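Local coordinates for putative restriction endonuclease domain-containing protein (Anabaena variabilis, PDB 3OT2) that is of unknown function but is probably a nuclease of the Uma2 (DUF820) family, in the PD-(D/E)XK restriction endonuclease clan, at residues A[61-71]-A[80-90]; A[138-147]-A[176-184]. One frame throughout, in Å; residues are numbered along the deposited sequence. Where two conformers were deposited one is given.

Contact 1. Residues A[61-71]-A[80-90]. With EDO (1,2-ethanediol), chain I.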
loop_
_atom_site.group_PDB
_atom_site.type_symbol
_atom_site.label_atom_id
_atom_site.label_comp_id
_atom_site.label_asym_id
_atom_site.label_seq_id
_atom_site.Cartn_x
_atom_site.Cartn_y
_atom_site.Cartn_z
ATOM N N ARG A 61 23.454 19.529 -12.444
ATOM C CA ARG A 61 24.065 18.339 -11.834
ATOM C C ARG A 61 23.610 18.152 -10.376
ATOM O O ARG A 61 24.428 17.905 -9.484
ATOM C CB ARG A 61 25.614 18.375 -11.937
ATOM C CG ARG A 61 26.152 18.321 -13.374
ATOM C CD ARG A 61 27.656 18.101 -13.440
ATOM N NE ARG A 61 28.367 19.033 -12.571
ATOM C CZ ARG A 61 29.560 18.815 -12.022
ATOM N NH1 ARG A 61 30.222 17.690 -12.276
ATOM N NH2 ARG A 61 30.097 19.716 -11.214
ATOM N N ILE A 62 22.309 18.292 -10.141
ATOM C CA ILE A 62 21.689 18.092 -8.819
ATOM C C ILE A 62 21.498 16.573 -8.601
ATOM O O ILE A 62 21.891 16.017 -7.564
ATOM C CB ILE A 62 20.340 18.868 -8.701
ATOM C CG1 ILE A 62 20.585 20.394 -8.756
ATOM C CG2 ILE A 62 19.580 18.470 -7.406
ATOM C CD1 ILE A 62 19.379 21.231 -9.151
ATOM N N ALA A 63 20.877 15.918 -9.586
ATOM C CA ALA A 63 20.575 14.489 -9.541
ATOM C C ALA A 63 20.369 13.961 -10.939
ATOM O O ALA A 63 20.356 14.743 -11.890
ATOM C CB ALA A 63 19.307 14.242 -8.707
ATOM N N ARG A 64 20.161 12.648 -11.060
ATOM C CA ARG A 64 19.880 12.003 -12.346
ATOM C C ARG A 64 18.861 10.885 -12.146
ATOM O O ARG A 64 19.005 10.063 -11.217
ATOM C CB ARG A 64 21.163 11.468 -13.004
ATOM C CG ARG A 64 20.914 10.903 -14.414
ATOM C CD ARG A 64 22.161 10.798 -15.239
ATOM N NE ARG A 64 21.849 10.113 -16.500
ATOM C CZ ARG A 64 22.728 9.879 -17.471
ATOM N NH1 ARG A 64 23.986 10.290 -17.354
ATOM N NH2 ARG A 64 22.353 9.247 -18.574
ATOM N N ALA A 65 17.816 10.880 -13.009
ATOM C CA ALA A 65 16.779 9.861 -13.041
ATOM C C ALA A 65 17.149 8.823 -14.103
ATOM O O ALA A 65 17.495 9.188 -15.225
ATOM C CB ALA A 65 15.427 10.486 -13.353
ATOM N N PHE A 66 17.093 7.543 -13.736
ATOM C CA PHE A 66 17.439 6.420 -14.608
ATOM C C PHE A 66 16.266 5.492 -14.791
ATOM O O PHE A 66 15.561 5.187 -13.833
ATOM C CB PHE A 66 18.608 5.605 -14.016
ATOM C CG PHE A 66 19.861 6.369 -13.706
ATOM C CD1 PHE A 66 20.836 6.551 -14.676
ATOM C CD2 PHE A 66 20.076 6.894 -12.435
ATOM C CE1 PHE A 66 21.993 7.255 -14.382
ATOM C CE2 PHE A 66 21.226 7.613 -12.147
ATOM C CZ PHE A 66 22.183 7.781 -13.118
ATOM N N LEU A 67 16.084 5.022 -16.023
ATOM C CA LEU A 67 15.071 4.049 -16.391
ATOM C C LEU A 67 15.576 2.663 -16.141
ATOM O O LEU A 67 16.663 2.328 -16.626
ATOM C CB LEU A 67 14.763 4.166 -17.902
ATOM C CG LEU A 67 13.712 5.162 -18.330
ATOM C CD1 LEU A 67 13.790 5.419 -19.809
ATOM C CD2 LEU A 67 12.363 4.625 -18.088
ATOM N N GLU A 68 14.773 1.818 -15.459
ATOM C CA GLU A 68 15.068 0.392 -15.313
ATOM C C GLU A 68 16.538 0.088 -14.897
ATOM O O GLU A 68 17.188 -0.777 -15.493
ATOM C CB GLU A 68 14.765 -0.328 -16.639
ATOM C CG GLU A 68 13.346 -0.167 -17.167
ATOM C CD GLU A 68 12.275 -0.885 -16.375
ATOM O OE1 GLU A 68 12.607 -1.903 -15.734
ATOM O OE2 GLU A 68 11.100 -0.452 -16.417
ATOM N N LEU A 69 17.036 0.767 -13.854
ATOM C CA LEU A 69 18.388 0.556 -13.358
ATOM C C LEU A 69 18.359 -0.440 -12.189
ATOM O O LEU A 69 17.517 -0.312 -11.295
ATOM C CB LEU A 69 18.987 1.911 -12.917
ATOM C CG LEU A 69 20.349 1.902 -12.234
ATOM C CD1 LEU A 69 21.480 1.624 -13.244
ATOM C CD2 LEU A 69 20.591 3.211 -11.506
ATOM N N ARG A 70 19.268 -1.436 -12.199
ATOM C CA ARG A 70 19.346 -2.410 -11.116
ATOM C C ARG A 70 20.009 -1.794 -9.884
ATOM O O ARG A 70 21.067 -1.178 -9.989
ATOM C CB ARG A 70 20.084 -3.679 -11.567
ATOM C CG ARG A 70 20.288 -4.714 -10.454
ATOM C CD ARG A 70 20.751 -6.079 -10.976
ATOM N NE ARG A 70 19.886 -6.584 -12.042
ATOM C CZ ARG A 70 18.732 -7.209 -11.838
ATOM N NH1 ARG A 70 18.307 -7.452 -10.602
ATOM N NH2 ARG A 70 17.994 -7.593 -12.865
ATOM N N CYS A 71 19.360 -1.938 -8.728
ATOM C CA CYS A 71 19.851 -1.486 -7.433
ATOM C C CYS A 71 19.929 -2.684 -6.513
ATOM O O CYS A 71 18.904 -3.318 -6.246
ATOM C CB CYS A 71 18.963 -0.382 -6.868
ATOM S SG CYS A 71 18.985 1.140 -7.856
ATOM N N PRO A 80 13.792 -0.767 -9.940
ATOM C CA PRO A 80 12.666 0.173 -9.895
ATOM C C PRO A 80 12.369 0.700 -11.295
ATOM O O PRO A 80 13.299 0.821 -12.096
ATOM C CB PRO A 80 13.180 1.295 -8.976
ATOM C CG PRO A 80 14.198 0.651 -8.133
ATOM C CD PRO A 80 14.892 -0.311 -9.066
ATOM N N ASP A 81 11.093 1.013 -11.594
ATOM C CA ASP A 81 10.755 1.577 -12.898
ATOM C C ASP A 81 11.635 2.828 -13.165
ATOM O O ASP A 81 12.182 2.985 -14.268
ATOM C CB ASP A 81 9.254 1.920 -12.970
ATOM C CG ASP A 81 8.330 0.719 -13.088
ATOM O OD1 ASP A 81 8.806 -0.371 -13.521
ATOM O OD2 ASP A 81 7.127 0.871 -12.790
ATOM N N ILE A 82 11.781 3.699 -12.138
ATOM C CA ILE A 82 12.634 4.908 -12.186
ATOM C C ILE A 82 13.368 5.012 -10.867
ATOM O O ILE A 82 12.752 4.923 -9.816
ATOM C CB ILE A 82 11.863 6.214 -12.492
ATOM C CG1 ILE A 82 11.021 6.093 -13.782
ATOM C CG2 ILE A 82 12.804 7.447 -12.544
ATOM C CD1 ILE A 82 9.880 7.042 -13.834
ATOM N N SER A 83 14.690 5.204 -10.938
ATOM C CA SER A 83 15.565 5.441 -9.794
ATOM C C SER A 83 16.197 6.810 -9.942
ATOM O O SER A 83 16.752 7.115 -10.997
ATOM C CB SER A 83 16.658 4.377 -9.756
ATOM O OG SER A 83 16.090 3.202 -9.227
ATOM N N VAL A 84 16.127 7.627 -8.899
ATOM C CA VAL A 84 16.712 8.969 -8.932
ATOM C C VAL A 84 17.807 9.036 -7.862
ATOM O O VAL A 84 17.574 8.700 -6.697
ATOM C CB VAL A 84 15.662 10.115 -8.785
ATOM C CG1 VAL A 84 16.282 11.464 -9.130
ATOM C CG2 VAL A 84 14.429 9.871 -9.663
ATOM N N PHE A 85 19.018 9.429 -8.280
ATOM C CA PHE A 85 20.168 9.544 -7.362
ATOM C C PHE A 85 20.712 10.941 -7.379
ATOM O O PHE A 85 20.924 11.476 -8.464
ATOM C CB PHE A 85 21.305 8.583 -7.799
ATOM C CG PHE A 85 21.037 7.118 -7.564
ATOM C CD1 PHE A 85 20.356 6.362 -8.504
ATOM C CD2 PHE A 85 21.496 6.487 -6.414
ATOM C CE1 PHE A 85 20.107 5.012 -8.283
ATOM C CE2 PHE A 85 21.268 5.126 -6.206
ATOM C CZ PHE A 85 20.574 4.399 -7.141
ATOM N N ILE A 86 21.003 11.516 -6.191
ATOM C CA ILE A 86 21.639 12.832 -6.083
ATOM C C ILE A 86 23.067 12.645 -6.637
ATOM O O ILE A 86 23.582 11.507 -6.630
ATOM C CB ILE A 86 21.580 13.451 -4.656
ATOM C CG1 ILE A 86 22.469 12.672 -3.637
ATOM C CG2 ILE A 86 20.105 13.584 -4.198
ATOM C CD1 ILE A 86 22.563 13.281 -2.205
ATOM N N TRP A 87 23.674 13.732 -7.168
ATOM C CA TRP A 87 24.948 13.647 -7.867
ATOM C C TRP A 87 26.045 12.988 -7.056
ATOM O O TRP A 87 26.717 12.118 -7.599
ATOM C CB TRP A 87 25.417 15.025 -8.344
ATOM C CG TRP A 87 26.040 14.976 -9.711
ATOM C CD1 TRP A 87 27.374 14.968 -10.002
ATOM C CD2 TRP A 87 25.350 14.861 -10.969
ATOM N NE1 TRP A 87 27.555 14.872 -11.364
ATOM C CE2 TRP A 87 26.328 14.812 -11.980
ATOM C CE3 TRP A 87 23.998 14.768 -11.340
ATOM C CZ2 TRP A 87 25.995 14.714 -13.345
ATOM C CZ3 TRP A 87 23.673 14.689 -12.687
ATOM C CH2 TRP A 87 24.666 14.683 -13.674
ATOM N N SER A 88 26.207 13.358 -5.761
ATOM C CA SER A 88 27.261 12.820 -4.876
ATOM C C SER A 88 27.138 11.303 -4.636
ATOM O O SER A 88 28.118 10.676 -4.251
ATOM C CB SER A 88 27.247 13.545 -3.533
ATOM O OG SER A 88 26.023 13.338 -2.841
ATOM N N ARG A 89 25.945 10.724 -4.847
ATOM C CA ARG A 89 25.694 9.295 -4.613
ATOM C C ARG A 89 25.758 8.450 -5.896
ATOM O O ARG A 89 25.687 7.233 -5.793
ATOM C CB ARG A 89 24.331 9.099 -3.908
ATOM C CG ARG A 89 24.385 9.545 -2.447
ATOM C CD ARG A 89 23.088 9.227 -1.737
ATOM N NE ARG A 89 23.021 7.824 -1.317
ATOM C CZ ARG A 89 22.182 6.931 -1.818
ATOM N NH1 ARG A 89 21.346 7.267 -2.793
ATOM N NH2 ARG A 89 22.182 5.687 -1.363
ATOM N N ILE A 90 25.938 9.065 -7.085
ATOM C CA ILE A 90 26.031 8.297 -8.336
ATOM C C ILE A 90 27.417 7.593 -8.358
ATOM O O ILE A 90 28.425 8.288 -8.358
ATOM C CB ILE A 90 25.782 9.174 -9.604
ATOM C CG1 ILE A 90 24.349 9.750 -9.625
ATOM C CG2 ILE A 90 26.066 8.369 -10.902
ATOM C CD1 ILE A 90 24.101 10.888 -10.596
HETATM C C1 EDO I . 19.323 -3.689 -16.201
HETATM O O1 EDO I . 20.462 -3.957 -15.388
HETATM C C2 EDO I . 18.087 -4.084 -15.420
HETATM O O2 EDO I . 16.954 -3.867 -16.262
HETATM O O HOH W 1 29.658 14.810 -13.415
HETATM O O HOH W 2 15.729 1.719 -11.632
#

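Contact 2. Residues A[138-147]-A[176-184]. With ACT (acetate ion), chain C; EDO (1,2-ethanediol), chain L.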
loop_
_atom_site.group_PDB
_atom_site.type_symbol
_atom_site.label_atom_id
_atom_site.label_comp_id
_atom_site.label_asym_id
_atom_site.label_seq_id
_atom_site.Cartn_x
_atom_site.Cartn_y
_atom_site.Cartn_z
ATOM N N TRP A 138 7.539 6.847 -4.575
ATOM C CA TRP A 138 6.281 7.130 -5.252
ATOM C C TRP A 138 5.700 5.847 -5.789
ATOM O O TRP A 138 6.396 5.116 -6.500
ATOM C CB TRP A 138 6.471 8.083 -6.461
ATOM C CG TRP A 138 6.437 9.566 -6.208
ATOM C CD1 TRP A 138 6.531 10.220 -5.015
ATOM C CD2 TRP A 138 6.397 10.573 -7.219
ATOM N NE1 TRP A 138 6.473 11.579 -5.216
ATOM C CE2 TRP A 138 6.379 11.824 -6.567
ATOM C CE3 TRP A 138 6.308 10.534 -8.627
ATOM C CZ2 TRP A 138 6.279 13.034 -7.271
ATOM C CZ3 TRP A 138 6.202 11.729 -9.323
ATOM C CH2 TRP A 138 6.193 12.963 -8.648
ATOM N N LEU A 139 4.434 5.580 -5.485
ATOM C CA LEU A 139 3.714 4.459 -6.076
ATOM C C LEU A 139 2.599 5.084 -6.897
ATOM O O LEU A 139 1.650 5.643 -6.336
ATOM C CB LEU A 139 3.194 3.426 -5.047
ATOM C CG LEU A 139 2.303 2.301 -5.625
ATOM C CD1 LEU A 139 2.955 1.613 -6.804
ATOM C CD2 LEU A 139 1.953 1.293 -4.567
ATOM N N ILE A 140 2.766 5.076 -8.216
ATOM C CA ILE A 140 1.812 5.663 -9.166
ATOM C C ILE A 140 0.844 4.579 -9.622
ATOM O O ILE A 140 1.270 3.515 -10.073
ATOM C CB ILE A 140 2.531 6.328 -10.389
ATOM C CG1 ILE A 140 3.471 7.467 -9.941
ATOM C CG2 ILE A 140 1.487 6.802 -11.462
ATOM C CD1 ILE A 140 4.422 7.994 -11.030
ATOM N N ASP A 141 -0.453 4.849 -9.490
ATOM C CA ASP A 141 -1.507 3.933 -9.923
ATOM C C ASP A 141 -2.263 4.600 -11.084
ATOM O O ASP A 141 -3.168 5.397 -10.826
ATOM C CB ASP A 141 -2.451 3.584 -8.756
ATOM C CG ASP A 141 -3.559 2.611 -9.136
ATOM O OD1 ASP A 141 -3.849 2.469 -10.346
ATOM O OD2 ASP A 141 -4.087 1.950 -8.242
ATOM N N PRO A 142 -1.902 4.314 -12.353
ATOM C CA PRO A 142 -2.570 5.000 -13.488
ATOM C C PRO A 142 -4.078 4.808 -13.501
ATOM O O PRO A 142 -4.792 5.798 -13.650
ATOM C CB PRO A 142 -1.912 4.379 -14.727
ATOM C CG PRO A 142 -0.539 3.993 -14.229
ATOM C CD PRO A 142 -0.804 3.455 -12.831
ATOM N N ASP A 143 -4.565 3.572 -13.254
ATOM C CA ASP A 143 -5.989 3.286 -13.266
ATOM C C ASP A 143 -6.770 4.113 -12.259
ATOM O O ASP A 143 -7.866 4.561 -12.576
ATOM C CB ASP A 143 -6.267 1.789 -13.028
ATOM C CG ASP A 143 -5.916 0.857 -14.186
ATOM O OD1 ASP A 143 -5.674 1.356 -15.313
ATOM O OD2 ASP A 143 -5.858 -0.366 -13.958
ATOM N N GLU A 144 -6.228 4.308 -11.058
ATOM C CA GLU A 144 -6.917 5.070 -10.027
ATOM C C GLU A 144 -6.486 6.526 -10.027
ATOM O O GLU A 144 -6.936 7.269 -9.159
ATOM C CB GLU A 144 -6.664 4.449 -8.640
ATOM C CG GLU A 144 -7.180 3.025 -8.505
ATOM C CD GLU A 144 -8.565 2.844 -7.924
ATOM O OE1 GLU A 144 -9.226 3.859 -7.610
ATOM O OE2 GLU A 144 -8.980 1.675 -7.765
ATOM N N GLN A 145 -5.577 6.931 -10.948
ATOM C CA GLN A 145 -5.023 8.307 -11.035
ATOM C C GLN A 145 -4.630 8.779 -9.625
ATOM O O GLN A 145 -5.029 9.840 -9.144
ATOM C CB GLN A 145 -6.010 9.270 -11.718
ATOM C CG GLN A 145 -6.261 8.890 -13.184
ATOM C CD GLN A 145 -7.261 9.781 -13.872
ATOM O OE1 GLN A 145 -7.255 11.001 -13.727
ATOM N NE2 GLN A 145 -8.100 9.193 -14.690
ATOM N N THR A 146 -3.856 7.934 -8.948
ATOM C CA THR A 146 -3.452 8.143 -7.584
ATOM C C THR A 146 -1.958 7.968 -7.457
ATOM O O THR A 146 -1.353 7.162 -8.172
ATOM C CB THR A 146 -4.209 7.120 -6.676
ATOM O OG1 THR A 146 -5.610 7.408 -6.711
ATOM C CG2 THR A 146 -3.712 7.118 -5.205
ATOM N N VAL A 147 -1.365 8.747 -6.558
ATOM C CA VAL A 147 0.033 8.581 -6.192
ATOM C C VAL A 147 0.108 8.387 -4.675
ATOM O O VAL A 147 -0.406 9.217 -3.918
ATOM C CB VAL A 147 0.991 9.704 -6.676
ATOM C CG1 VAL A 147 2.434 9.357 -6.307
ATOM C CG2 VAL A 147 0.867 9.918 -8.192
ATOM N N HIS A 176 7.107 21.050 -9.985
ATOM C CA HIS A 176 5.735 21.232 -9.490
ATOM C C HIS A 176 4.821 20.429 -10.370
ATOM O O HIS A 176 4.411 20.893 -11.433
ATOM C CB HIS A 176 5.329 22.717 -9.461
ATOM C CG HIS A 176 6.264 23.565 -8.671
ATOM N ND1 HIS A 176 6.465 23.351 -7.320
ATOM C CD2 HIS A 176 7.052 24.582 -9.080
ATOM C CE1 HIS A 176 7.354 24.250 -6.947
ATOM N NE2 HIS A 176 7.733 25.012 -7.973
ATOM N N LEU A 177 4.556 19.187 -9.962
ATOM C CA LEU A 177 3.764 18.268 -10.761
ATOM C C LEU A 177 2.423 17.981 -10.114
ATOM O O LEU A 177 2.367 17.412 -9.021
ATOM C CB LEU A 177 4.561 16.962 -10.978
ATOM C CG LEU A 177 3.914 15.917 -11.889
ATOM C CD1 LEU A 177 3.911 16.411 -13.333
ATOM C CD2 LEU A 177 4.640 14.608 -11.789
ATOM N N SER A 178 1.337 18.387 -10.788
ATOM C CA SER A 178 -0.003 18.107 -10.287
ATOM C C SER A 178 -0.426 16.706 -10.703
ATOM O O SER A 178 0.145 16.149 -11.645
ATOM C CB SER A 178 -1.005 19.133 -10.806
ATOM O OG SER A 178 -1.180 19.006 -12.209
ATOM N N ILE A 179 -1.453 16.161 -10.040
ATOM C CA ILE A 179 -2.060 14.864 -10.379
ATOM C C ILE A 179 -2.577 14.930 -11.835
ATOM O O ILE A 179 -2.275 14.040 -12.639
ATOM C CB ILE A 179 -3.182 14.520 -9.345
ATOM C CG1 ILE A 179 -2.568 14.096 -7.979
ATOM C CG2 ILE A 179 -4.214 13.470 -9.851
ATOM C CD1 ILE A 179 -1.802 12.686 -7.972
ATOM N N LYS A 180 -3.285 16.023 -12.184
ATOM C CA LYS A 180 -3.858 16.223 -13.521
ATOM C C LYS A 180 -2.744 16.209 -14.598
ATOM O O LYS A 180 -2.919 15.551 -15.625
ATOM C CB LYS A 180 -4.709 17.499 -13.540
ATOM C CG LYS A 180 -4.525 18.476 -14.700
ATOM C CD LYS A 180 -5.737 19.386 -14.875
ATOM C CE LYS A 180 -5.919 20.404 -13.769
ATOM N NZ LYS A 180 -5.174 21.684 -14.008
ATOM N N ASP A 181 -1.585 16.841 -14.322
ATOM C CA ASP A 181 -0.452 16.874 -15.250
ATOM C C ASP A 181 0.137 15.488 -15.444
ATOM O O ASP A 181 0.426 15.105 -16.578
ATOM C CB ASP A 181 0.661 17.835 -14.770
ATOM C CG ASP A 181 0.358 19.322 -14.912
ATOM O OD1 ASP A 181 -0.547 19.674 -15.699
ATOM O OD2 ASP A 181 1.027 20.133 -14.226
ATOM N N LEU A 182 0.322 14.743 -14.343
ATOM C CA LEU A 182 0.886 13.407 -14.397
ATOM C C LEU A 182 0.046 12.477 -15.279
ATOM O O LEU A 182 0.582 11.846 -16.182
ATOM C CB LEU A 182 0.965 12.819 -12.973
ATOM C CG LEU A 182 2.098 11.835 -12.647
ATOM C CD1 LEU A 182 2.065 11.484 -11.175
ATOM C CD2 LEU A 182 2.009 10.566 -13.449
ATOM N N PHE A 183 -1.254 12.367 -15.000
ATOM C CA PHE A 183 -2.108 11.423 -15.713
ATOM C C PHE A 183 -2.544 11.945 -17.105
ATOM O O PHE A 183 -2.998 11.150 -17.925
ATOM C CB PHE A 183 -3.278 10.956 -14.822
ATOM C CG PHE A 183 -2.709 10.256 -13.595
ATOM C CD1 PHE A 183 -2.094 9.014 -13.704
ATOM C CD2 PHE A 183 -2.696 10.886 -12.351
ATOM C CE1 PHE A 183 -1.485 8.409 -12.590
ATOM C CE2 PHE A 183 -2.084 10.278 -11.237
ATOM C CZ PHE A 183 -1.478 9.047 -11.367
ATOM N N SER A 184 -2.246 13.213 -17.436
ATOM C CA SER A 184 -2.473 13.741 -18.789
ATOM C C SER A 184 -1.459 13.101 -19.771
ATOM O O SER A 184 -1.654 13.142 -20.994
ATOM C CB SER A 184 -2.349 15.266 -18.821
ATOM O OG SER A 184 -0.988 15.674 -18.779
HETATM C C ACT C . -3.183 0.038 -12.479
HETATM O O ACT C . -3.060 1.146 -12.976
HETATM O OXT ACT C . -3.749 -0.089 -11.343
HETATM C CH3 ACT C . -2.740 -1.160 -13.281
HETATM C C1 EDO L . -11.374 5.856 -5.298
HETATM O O1 EDO L . -11.943 6.876 -4.464
HETATM C C2 EDO L . -10.574 4.886 -4.439
HETATM O O2 EDO L . -9.296 4.662 -5.065
#

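Contact 1. Residues A[61-71]-A[80-90]
Phe66 pairs with Ser83, and Arg64 with Phe85, as the hydrogen-bonded rungs of an antiparallel ladder that joins edge strand 63-67 to strand 82-86 in the central sheet of a PD-(D/E)XK-type fold. The packing is tight on the face that carries Phe66 and Phe85. Their side chains cross at roughly a right angle, with Phe66 CE2 3.9 Å from Phe85 CD1. Leu69 CD2 then closes on Phe85 CE1 at 3.7 Å, and Cys71 SG sits in the plane of that ring at its edge, 3.7 Å from CZ, a sulfur-aromatic contact. On the other face Ala65 CB rests against Val84 CG2 at 3.9 Å, and helix 40-57 packs over Ile82 and Leu67.

The Arg61 end is looser and open to solvent. There Arg61 CB lies over the six-membered ring of Trp87, 3.7 Å from its centroid and 15° off the normal, while Ile90 CD1 covers the opposite face near the rim. A bend in the arginine chain (chi3 -50°) helps bring NH1 to a water that also accepts from Trp87 NE1 at 2.9 Å, a bridge rather than a direct bond.

At the far end of the ladder Glu68 N donates almost straight to Asp81 O (177°), from above the carbonyl plane. The two carboxylates lie side by side, Glu68 OE2 3.7 Å from Asp81 OD1, and Lys35 forms salt bridges to both. Pro80-Asp81 is consistent with the PD of the clan signature; His42 also binds Asp81. Just inside this end, one water donates to Leu69 O and Pro80 O and accepts from Ser83 OG at 2.8 Å.

Contact 2. Residues A[138-147]-A[176-184]
Phe183 places CG anti to its carbonyl carbon (chi1 -61°), which carries the ring off the helix onto the hairpin turn, where Gln145, with a matching chi1 of -65°, runs CB and CG back along it. Gln145 CA sits over the centre of the ring, 3.5 Å from the centroid, in a CH-pi contact; Leu182 CD2 covers the opposite face near the rim. The CE1 corner of Phe183 meets Ile140 CG2 at 3.6 Å. Alongside, Val147 CG2 touches Leu182 CD1 at 3.6 Å and Ile179 CD1 at 3.9 Å. Ile45 of helix 40-57 also packs on Phe183 and Leu182.

The turn itself is type I with a G1 beta bulge at Gln145 and Thr146, and Asp141 OD1 accepts from Glu144 N at 3.1 Å in an Asx motif. With Phe183 replaced by an alanine, a gap is likely to open under the turn, leaving Gln145 CA and Ile140 CG2 without their aromatic partner.

No hydrogen bond spans the two segments; polar groups of the turn pair within it or with the second subunit, where Thr120 bonds to Asp141 OD2. The helix is therefore held to the hairpin by apolar and CH-pi contacts.

In the fold
From the N terminus, helix 40-57 delivers the chain into contact 1, which closes a short loop holding the small hairpin 71-73/76-78 and sets the edge of the sheet. The chain then adds strand 108-112, passes through helix 119-131 and returns parallel as strand 136-141, a beta-alpha-beta crossover. Contact 2 opens there and closes a longer loop, through strand 157-159, by bringing the C-terminal helix 179-183 back onto the hairpin. The two are in series, neither enclosing nor crossing the other, on one sheet with nearest atoms about 6 Å apart. Helix 40-57 touches both, and the second subunit reaches contact 2 but not contact 1.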